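Long-range contacts in Non-ribosomal peptide synthetase (Streptomyces halstedii, PDB 3WV4), which is a non-ribosomal peptide synthetase whose modelled N-terminal domain has the alpha-beta fold of the AMP-binding (ANL) enzyme family: residues 81-86 with 170-175; 340-345 with 421-426; 371-376 with 391-396. All blocks are in the same frame, centred on the assembly; numbering follows the deposited sequence.

Contact 1. Residues 81-86 with 170-175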
loop_
_atom_site.group_PDB
_atom_site.type_symbol
_atom_site.label_atom_id
_atom_site.label_comp_id
_atom_site.label_asym_id
_atom_site.label_seq_id
_atom_site.Cartn_x
_atom_site.Cartn_y
_atom_site.Cartn_z
ATOM N N GLN A 81 -6.243 -18.870 -1.440
ATOM C CA GLN A 81 -7.374 -19.774 -1.097
ATOM C C GLN A 81 -7.043 -20.694 0.066
ATOM O O GLN A 81 -7.838 -20.852 1.012
ATOM C CB GLN A 81 -7.731 -20.617 -2.326
ATOM C CG GLN A 81 -8.291 -19.739 -3.422
ATOM C CD GLN A 81 -8.579 -20.500 -4.709
ATOM O OE1 GLN A 81 -8.126 -21.615 -4.898
ATOM N NE2 GLN A 81 -9.348 -19.894 -5.580
ATOM N N ALA A 82 -5.855 -21.309 0.012
ATOM C CA ALA A 82 -5.437 -22.203 1.087
ATOM C C ALA A 82 -5.384 -21.457 2.404
ATOM O O ALA A 82 -5.835 -21.944 3.462
ATOM C CB ALA A 82 -4.095 -22.836 0.747
ATOM N N PHE A 83 -4.864 -20.235 2.362
ATOM C CA PHE A 83 -4.805 -19.456 3.591
ATOM C C PHE A 83 -6.213 -19.102 4.086
ATOM O O PHE A 83 -6.466 -19.118 5.293
ATOM C CB PHE A 83 -3.912 -18.213 3.471
ATOM C CG PHE A 83 -3.792 -17.489 4.761
ATOM C CD1 PHE A 83 -3.032 -18.039 5.792
ATOM C CD2 PHE A 83 -4.582 -16.404 5.013
ATOM C CE1 PHE A 83 -2.987 -17.428 7.029
ATOM C CE2 PHE A 83 -4.522 -15.767 6.232
ATOM C CZ PHE A 83 -3.716 -16.273 7.257
ATOM N N SER A 84 -7.152 -18.829 3.161
ATOM C CA SER A 84 -8.533 -18.631 3.561
ATOM C C SER A 84 -9.088 -19.899 4.311
ATOM O O SER A 84 -9.782 -19.777 5.324
ATOM C CB SER A 84 -9.409 -18.291 2.361
ATOM O OG SER A 84 -9.033 -17.061 1.753
ATOM N N ALA A 85 -8.776 -21.107 3.826
ATOM C CA ALA A 85 -9.273 -22.323 4.478
ATOM C C ALA A 85 -8.684 -22.457 5.854
ATOM O O ALA A 85 -9.336 -22.908 6.762
ATOM C CB ALA A 85 -8.930 -23.546 3.671
ATOM N N TRP A 86 -7.451 -22.003 6.023
ATOM C CA TRP A 86 -6.867 -21.978 7.326
ATOM C C TRP A 86 -7.618 -21.042 8.244
ATOM O O TRP A 86 -7.813 -21.355 9.409
ATOM C CB TRP A 86 -5.413 -21.522 7.205
ATOM C CG TRP A 86 -4.636 -21.616 8.419
ATOM C CD1 TRP A 86 -3.921 -22.687 8.842
ATOM C CD2 TRP A 86 -4.385 -20.559 9.346
ATOM N NE1 TRP A 86 -3.267 -22.383 10.027
ATOM C CE2 TRP A 86 -3.537 -21.090 10.371
ATOM C CE3 TRP A 86 -4.841 -19.235 9.460
ATOM C CZ2 TRP A 86 -3.101 -20.331 11.447
ATOM C CZ3 TRP A 86 -4.392 -18.467 10.535
ATOM C CH2 TRP A 86 -3.558 -19.024 11.533
ATOM N N SER A 170 5.557 -22.597 10.753
ATOM C CA SER A 170 4.794 -23.679 11.268
ATOM C C SER A 170 3.452 -23.704 10.528
ATOM O O SER A 170 3.069 -24.737 9.933
ATOM C CB SER A 170 4.671 -23.590 12.796
ATOM O OG SER A 170 3.455 -22.988 13.191
ATOM N N LEU A 171 2.728 -22.586 10.538
ATOM C CA LEU A 171 1.386 -22.623 9.938
ATOM C C LEU A 171 1.409 -22.810 8.435
ATOM O O LEU A 171 0.436 -23.274 7.872
ATOM C CB LEU A 171 0.522 -21.419 10.253
ATOM C CG LEU A 171 0.766 -20.141 9.430
ATOM C CD1 LEU A 171 -0.129 -20.104 8.187
ATOM C CD2 LEU A 171 0.525 -18.913 10.283
ATOM N N TRP A 172 2.495 -22.455 7.770
ATOM C CA TRP A 172 2.587 -22.683 6.342
ATOM C C TRP A 172 2.534 -24.166 5.996
ATOM O O TRP A 172 2.042 -24.505 4.951
ATOM C CB TRP A 172 3.809 -21.999 5.691
ATOM C CG TRP A 172 3.493 -21.568 4.270
ATOM C CD1 TRP A 172 3.995 -22.096 3.115
ATOM C CD2 TRP A 172 2.566 -20.540 3.880
ATOM N NE1 TRP A 172 3.432 -21.461 2.036
ATOM C CE2 TRP A 172 2.540 -20.515 2.479
ATOM C CE3 TRP A 172 1.732 -19.661 4.585
ATOM C CZ2 TRP A 172 1.729 -19.636 1.767
ATOM C CZ3 TRP A 172 0.934 -18.768 3.877
ATOM C CH2 TRP A 172 0.927 -18.772 2.489
ATOM N N ALA A 173 3.019 -25.048 6.881
ATOM C CA ALA A 173 2.900 -26.487 6.602
ATOM C C ALA A 173 1.453 -26.864 6.334
ATOM O O ALA A 173 1.148 -27.590 5.380
ATOM C CB ALA A 173 3.457 -27.322 7.773
ATOM N N ASP A 174 0.564 -26.386 7.194
ATOM C CA ASP A 174 -0.866 -26.624 7.030
ATOM C C ASP A 174 -1.409 -26.006 5.777
ATOM O O ASP A 174 -2.231 -26.615 5.113
ATOM C CB ASP A 174 -1.642 -26.068 8.240
ATOM C CG ASP A 174 -1.290 -26.804 9.524
ATOM O OD1 ASP A 174 -0.908 -28.014 9.426
ATOM O OD2 ASP A 174 -1.375 -26.167 10.605
ATOM N N VAL A 175 -0.989 -24.780 5.468
ATOM C CA VAL A 175 -1.504 -24.099 4.279
ATOM C C VAL A 175 -1.136 -24.909 3.054
ATOM O O VAL A 175 -1.900 -24.987 2.094
ATOM C CB VAL A 175 -0.989 -22.648 4.143
ATOM C CG1 VAL A 175 -1.255 -22.081 2.752
ATOM C CG2 VAL A 175 -1.654 -21.752 5.158
#

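Contact 2. Residues 340-345 with 421-426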
loop_
_atom_site.group_PDB
_atom_site.type_symbol
_atom_site.label_atom_id
_atom_site.label_comp_id
_atom_site.label_asym_id
_atom_site.label_seq_id
_atom_site.Cartn_x
_atom_site.Cartn_y
_atom_site.Cartn_z
ATOM N N TYR A 340 1.583 13.295 -3.607
ATOM C CA TYR A 340 1.329 13.713 -2.233
ATOM C C TYR A 340 0.115 12.990 -1.758
ATOM O O TYR A 340 -0.836 12.747 -2.531
ATOM C CB TYR A 340 1.142 15.236 -2.174
ATOM C CG TYR A 340 0.317 15.706 -1.028
ATOM C CD1 TYR A 340 0.822 15.636 0.317
ATOM C CD2 TYR A 340 -0.939 16.281 -1.229
ATOM C CE1 TYR A 340 0.061 16.112 1.374
ATOM C CE2 TYR A 340 -1.711 16.728 -0.163
ATOM C CZ TYR A 340 -1.194 16.666 1.138
ATOM O OH TYR A 340 -1.982 17.095 2.204
ATOM N N GLY A 341 0.137 12.582 -0.513
ATOM C CA GLY A 341 -0.994 11.916 0.066
ATOM C C GLY A 341 -0.913 11.786 1.565
ATOM O O GLY A 341 0.093 12.147 2.160
ATOM N N GLN A 342 -1.969 11.229 2.156
ATOM C CA GLN A 342 -2.015 10.834 3.568
ATOM C C GLN A 342 -2.649 9.483 3.588
ATOM O O GLN A 342 -3.481 9.194 2.730
ATOM C CB GLN A 342 -2.966 11.743 4.390
ATOM C CG GLN A 342 -2.411 13.110 4.752
ATOM C CD GLN A 342 -3.368 13.942 5.616
ATOM O OE1 GLN A 342 -4.549 13.628 5.799
ATOM N NE2 GLN A 342 -2.838 14.968 6.192
ATOM N N THR A 343 -2.399 8.746 4.664
ATOM C CA THR A 343 -3.030 7.468 4.897
ATOM C C THR A 343 -4.556 7.514 4.952
ATOM O O THR A 343 -5.239 6.626 4.397
ATOM C CB THR A 343 -2.471 6.859 6.190
ATOM O OG1 THR A 343 -1.053 6.760 6.090
ATOM C CG2 THR A 343 -3.013 5.482 6.356
ATOM N N GLU A 344 -5.091 8.637 5.441
ATOM C CA GLU A 344 -6.530 8.844 5.580
ATOM C C GLU A 344 -7.328 8.744 4.279
ATOM O O GLU A 344 -8.562 8.449 4.289
ATOM C CB GLU A 344 -6.776 10.211 6.260
ATOM C CG GLU A 344 -6.519 10.256 7.762
ATOM C CD GLU A 344 -5.040 10.377 8.175
ATOM O OE1 GLU A 344 -4.091 10.218 7.368
ATOM O OE2 GLU A 344 -4.821 10.571 9.378
ATOM N N CYS A 345 -6.654 8.892 3.143
ATOM C CA CYS A 345 -7.308 8.615 1.842
ATOM C C CYS A 345 -6.385 7.970 0.786
ATOM O O CYS A 345 -6.594 8.076 -0.412
ATOM C CB CYS A 345 -7.856 9.933 1.318
ATOM S SG CYS A 345 -6.642 11.137 0.864
ATOM N N MET A 421 -17.705 12.591 4.652
ATOM C CA MET A 421 -17.389 12.742 3.260
ATOM C C MET A 421 -16.305 13.789 2.952
ATOM O O MET A 421 -15.900 13.845 1.821
ATOM C CB MET A 421 -18.687 13.019 2.441
ATOM C CG MET A 421 -19.305 14.401 2.677
ATOM S SD MET A 421 -20.931 14.716 1.934
ATOM C CE MET A 421 -22.056 13.806 3.005
ATOM N N ARG A 422 -15.839 14.620 3.893
ATOM C CA ARG A 422 -14.750 15.560 3.572
ATOM C C ARG A 422 -13.590 15.397 4.501
ATOM O O ARG A 422 -13.731 15.538 5.716
ATOM C CB ARG A 422 -15.208 17.010 3.561
ATOM C CG ARG A 422 -14.060 18.025 3.536
ATOM C CD ARG A 422 -14.344 19.238 2.660
ATOM N NE ARG A 422 -15.757 19.581 2.627
ATOM C CZ ARG A 422 -16.380 20.123 1.586
ATOM N NH1 ARG A 422 -15.708 20.392 0.476
ATOM N NH2 ARG A 422 -17.687 20.389 1.662
ATOM N N LEU A 423 -12.437 15.041 3.938
ATOM C CA LEU A 423 -11.236 14.875 4.754
ATOM C C LEU A 423 -10.530 16.189 4.874
ATOM O O LEU A 423 -10.193 16.810 3.872
ATOM C CB LEU A 423 -10.264 13.865 4.131
ATOM C CG LEU A 423 -8.898 13.779 4.778
ATOM C CD1 LEU A 423 -9.031 13.146 6.155
ATOM C CD2 LEU A 423 -7.905 13.039 3.869
ATOM N N HIS A 424 -10.267 16.592 6.108
ATOM C CA HIS A 424 -9.485 17.793 6.403
ATOM C C HIS A 424 -8.101 17.347 6.783
ATOM O O HIS A 424 -7.916 16.689 7.809
ATOM C CB HIS A 424 -10.145 18.566 7.568
ATOM C CG HIS A 424 -11.456 19.186 7.209
ATOM N ND1 HIS A 424 -11.619 20.547 7.038
ATOM C CD2 HIS A 424 -12.665 18.629 6.976
ATOM C CE1 HIS A 424 -12.873 20.796 6.709
ATOM N NE2 HIS A 424 -13.527 19.650 6.664
ATOM N N THR A 425 -7.113 17.710 5.973
ATOM C CA THR A 425 -5.794 17.112 6.099
ATOM C C THR A 425 -4.896 17.738 7.163
ATOM O O THR A 425 -3.881 17.147 7.549
ATOM C CB THR A 425 -5.015 17.277 4.786
ATOM O OG1 THR A 425 -4.740 18.668 4.581
ATOM C CG2 THR A 425 -5.806 16.683 3.581
ATOM N N GLY A 426 -5.187 18.978 7.551
ATOM C CA GLY A 426 -4.301 19.715 8.423
ATOM C C GLY A 426 -3.089 20.209 7.676
ATOM O O GLY A 426 -2.174 20.740 8.266
#

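Contact 3. Residues 371-376 with 391-396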
loop_
_atom_site.group_PDB
_atom_site.type_symbol
_atom_site.label_atom_id
_atom_site.label_comp_id
_atom_site.label_asym_id
_atom_site.label_seq_id
_atom_site.Cartn_x
_atom_site.Cartn_y
_atom_site.Cartn_z
ATOM N N THR A 371 -11.845 15.139 -5.509
ATOM C CA THR A 371 -11.837 16.607 -5.533
ATOM C C THR A 371 -10.963 17.132 -4.417
ATOM O O THR A 371 -11.072 16.659 -3.292
ATOM C CB THR A 371 -13.282 17.140 -5.327
ATOM O OG1 THR A 371 -14.047 16.821 -6.504
ATOM C CG2 THR A 371 -13.301 18.617 -5.161
ATOM N N ILE A 372 -10.095 18.097 -4.733
ATOM C CA ILE A 372 -9.359 18.801 -3.733
ATOM C C ILE A 372 -9.995 20.203 -3.600
ATOM O O ILE A 372 -10.106 20.916 -4.600
ATOM C CB ILE A 372 -7.883 19.039 -4.160
ATOM C CG1 ILE A 372 -7.057 17.766 -4.352
ATOM C CG2 ILE A 372 -7.199 19.961 -3.185
ATOM C CD1 ILE A 372 -7.556 16.696 -3.455
ATOM N N GLU A 373 -10.382 20.615 -2.400
ATOM C CA GLU A 373 -10.789 22.026 -2.205
ATOM C C GLU A 373 -10.000 22.648 -1.097
ATOM O O GLU A 373 -9.702 21.997 -0.071
ATOM C CB GLU A 373 -12.256 22.143 -1.849
ATOM C CG GLU A 373 -13.220 21.701 -2.921
ATOM C CD GLU A 373 -14.475 21.145 -2.308
ATOM O OE1 GLU A 373 -14.361 20.224 -1.446
ATOM O OE2 GLU A 373 -15.561 21.642 -2.642
ATOM N N ILE A 374 -9.704 23.927 -1.287
ATOM C CA ILE A 374 -8.977 24.701 -0.301
ATOM C C ILE A 374 -10.014 25.515 0.512
ATOM O O ILE A 374 -10.734 26.312 -0.066
ATOM C CB ILE A 374 -8.013 25.643 -1.006
ATOM C CG1 ILE A 374 -7.074 24.909 -1.970
ATOM C CG2 ILE A 374 -7.159 26.398 -0.007
ATOM C CD1 ILE A 374 -6.230 23.831 -1.336
ATOM N N LEU A 375 -10.106 25.291 1.826
ATOM C CA LEU A 375 -11.099 25.980 2.684
ATOM C C LEU A 375 -10.502 27.066 3.598
ATOM O O LEU A 375 -9.356 26.917 4.035
ATOM C CB LEU A 375 -11.791 24.946 3.554
ATOM C CG LEU A 375 -12.580 23.885 2.771
ATOM C CD1 LEU A 375 -13.514 23.091 3.679
ATOM C CD2 LEU A 375 -13.360 24.507 1.614
ATOM N N ASP A 376 -11.252 28.161 3.850
ATOM C CA ASP A 376 -10.837 29.211 4.823
ATOM C C ASP A 376 -11.085 28.740 6.239
ATOM O O ASP A 376 -11.558 27.619 6.456
ATOM C CB ASP A 376 -11.517 30.607 4.579
ATOM C CG ASP A 376 -13.067 30.606 4.771
ATOM O OD1 ASP A 376 -13.573 30.046 5.758
ATOM O OD2 ASP A 376 -13.788 31.198 3.929
ATOM N N THR A 391 -8.321 20.193 1.611
ATOM C CA THR A 391 -9.356 19.232 1.972
ATOM C C THR A 391 -9.616 18.386 0.740
ATOM O O THR A 391 -9.289 18.803 -0.361
ATOM C CB THR A 391 -10.667 19.833 2.519
ATOM O OG1 THR A 391 -11.469 20.357 1.445
ATOM C CG2 THR A 391 -10.367 20.909 3.545
ATOM N N VAL A 392 -10.210 17.211 0.965
ATOM C CA VAL A 392 -10.356 16.182 -0.036
ATOM C C VAL A 392 -11.704 15.491 0.064
ATOM O O VAL A 392 -12.167 15.143 1.155
ATOM C CB VAL A 392 -9.290 15.117 0.195
ATOM C CG1 VAL A 392 -9.470 13.953 -0.746
ATOM C CG2 VAL A 392 -7.907 15.741 0.053
ATOM N N THR A 393 -12.286 15.218 -1.075
ATOM C CA THR A 393 -13.533 14.492 -1.142
ATOM C C THR A 393 -13.465 13.395 -2.224
ATOM O O THR A 393 -12.912 13.602 -3.277
ATOM C CB THR A 393 -14.635 15.539 -1.432
ATOM O OG1 THR A 393 -14.788 16.353 -0.262
ATOM C CG2 THR A 393 -15.924 14.882 -1.743
ATOM N N GLY A 394 -14.027 12.227 -1.976
ATOM C CA GLY A 394 -14.114 11.247 -3.023
ATOM C C GLY A 394 -14.091 9.823 -2.553
ATOM O O GLY A 394 -14.063 9.550 -1.346
ATOM N N PRO A 395 -14.112 8.901 -3.505
ATOM C CA PRO A 395 -14.325 7.496 -3.202
ATOM C C PRO A 395 -13.100 6.793 -2.651
ATOM O O PRO A 395 -13.099 5.593 -2.528
ATOM C CB PRO A 395 -14.729 6.880 -4.561
ATOM C CG PRO A 395 -15.046 8.048 -5.450
ATOM C CD PRO A 395 -14.177 9.169 -4.950
ATOM N N HIS A 396 -12.064 7.552 -2.343
ATOM C CA HIS A 396 -10.815 7.065 -1.730
ATOM C C HIS A 396 -10.754 7.470 -0.258
ATOM O O HIS A 396 -9.904 6.965 0.477
ATOM C CB HIS A 396 -9.598 7.624 -2.451
ATOM C CG HIS A 396 -9.523 9.118 -2.487
ATOM N ND1 HIS A 396 -10.630 9.956 -2.449
ATOM C CD2 HIS A 396 -8.457 9.932 -2.640
ATOM C CE1 HIS A 396 -10.237 11.211 -2.533
ATOM N NE2 HIS A 396 -8.924 11.226 -2.657
#

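Contact 1. Residues 81-86 with 170-175
One face of the Trp86 indole is met by Leu171, whose CD1 stands 4.1 Å above the ring plane, displaced toward the rim. At the indole edge, near its plane, Asp174 CB comes to 4.1 Å from Trp86 CD1, and the Asp174 carboxylate lies nearly coplanar with the ring; its OD1 is held by Arg177 in a salt bridge. Phe83 is approached at its edge instead, by Val175 CG2 and again by Leu171 CD1. That one methyl therefore serves two rings, sitting 4.1 Å from Phe83 CE1. The third ring, Trp172, carries Val175 CG1 over one face and meets Phe83 CD1 obliquely. These residues belong to helices 73-89 and 168-180, which pack in the alpha-beta layers of an AMP-binding domain; the short segments cross at 108° with axes 9.6 Å apart. Trp86 and Phe83 also touch strand 145-148, through Leu145 and Ile147. Trp86 CG is anti to the backbone N (chi1 -172°), which swings the indole toward Leu171. Tyr166 adds an edge-to-face contact to Trp86. Where the backbones come nearest, the small Ala82 lets Val175 in: Ala82 CB lies 3.6 Å from Val175 CG1 and 3.4 Å from Val175 O.

Contact 2. Residues 340-345 with 421-426
Gln342 reaches from the loop after strand 335-340 to Thr425 of strand 422-425, joining two sequence signatures of the AMP-binding (ANL) family. Tyr340 to Glu344 read Tyr-Gly-Gln-Thr-Glu, the pattern of core motif A5, and Thr425-Gly426, followed by Asp427, give the Thr-Gly-Asp of core motif A7.

A single hydrogen bond spans the two segments. Gln342 NE2 donates to Thr425 O over 2.8 Å, fairly straight at 153°. The donor lies in the carbonyl plane, on a lone pair of the oxygen, and the oxygen in turn lies within 8° of the amide plane, so one bond orients the amide well. Beyond CG the glutamine chain is extended (chi2 -177°), which carries the amide across the gap between the loop and the strand.

Around this bond are polar groups that approach without pairing. Tyr340 OH and Thr425 OG1 are 4.0 Å apart, too far to bond to each other, and each has partners elsewhere: the phenol is hydrogen-bonded to Asp427 OD2, the threonine hydroxyl to Ile390 O and Asp427 N. Asp427, which begins strand 427-431, thus links the two motifs a second time.

The remaining contacts are van der Waals ones, most of them centred on Leu423. Apart from these, Thr425 CB packs 3.5 Å from Gln342 NE2. Leu423 CD1 meets Glu344 CB at 3.7 Å, the two side chains crossing at about a right angle. Glu344 then bends at chi2, and its carboxylate turns away to Tyr401 OH. The other leucine methyl passes within 3.9 Å of Gln342 OE1, and this same CD2 rests 3.8 Å from the sulfur SG of the buried Cys345.

Contact 3. Residues 371-376 with 391-396
Thr391 gives two bonds to one acceptor: its backbone N and its hydroxyl OG1 each reach Glu373 O at 2.8 Å. The hydroxyl is placed there because OG1 lies between the backbone N and the carbonyl carbon (chi1 78°), and it approaches from above the carbonyl plane, whereas the N-H comes in only modestly tilted from it. Thr391 O receives Glu373 N in return, closing a hydrogen-bonded antiparallel pair, though this donor stands above the carbonyl plane and not on a lone pair. On the same face of the sheet, the threonine methyl CG2 lies 3.8 Å from Leu375 CG, the two side chains crossing at about a right angle.

Val392 turns to the other face and forms a non-hydrogen-bonded pair with Ile372. Their side chains lie side by side and point the same way, with Val392 CG2 3.7 Å from Ile372 CD1. Val392 CA also makes a CA-H...O contact with Thr371 O at 3.4 Å.

Thr393 returns to the face of Thr391, Glu373 and Thr371. Its N and O exchange two bonds with Thr371 O and N, each 2.9 Å long, both just over 160° and in the carbonyl plane. Three successive bridges make an antiparallel pair, well formed at Thr371-Thr393 and more distorted at Glu373-Thr391. The strand ends here, and Gly394 continues with a backbone conformation (phi 150°) open chiefly to glycine. Further on, the His396 ring folds back so that its edge meets Gly394 N.

Strand 388-393 also pairs with strand 422-425. Arg422 of that strand lies over Thr391 and Thr393, and is modelled implausibly close to the Glu373 carboxylate, while Pro395 and His396 lean on Phe220 of helix 215-229.

How the contacts relate
Contacts 2 and 3 form one neighbourhood, their centres about 8 Å apart, and both reach the same mixed sheet: strands 388-393 and 422-425 are adjacent in it. Leu423 N lies 2.8 Å from Val392 O, a probable hydrogen bond that joins the two contacts directly. The sequence between 340-345 and 421-426 contains both segments of contact 3, so the hairpin-like pair forms within the larger excursion that contact 2 closes. Contact 1 lies on the other side of the chain's centre, about 36 Å from contact 2 and 42 Å from contact 3, centre to centre, and comes earlier in the chain. Contact 2 holds two of the family's core motifs.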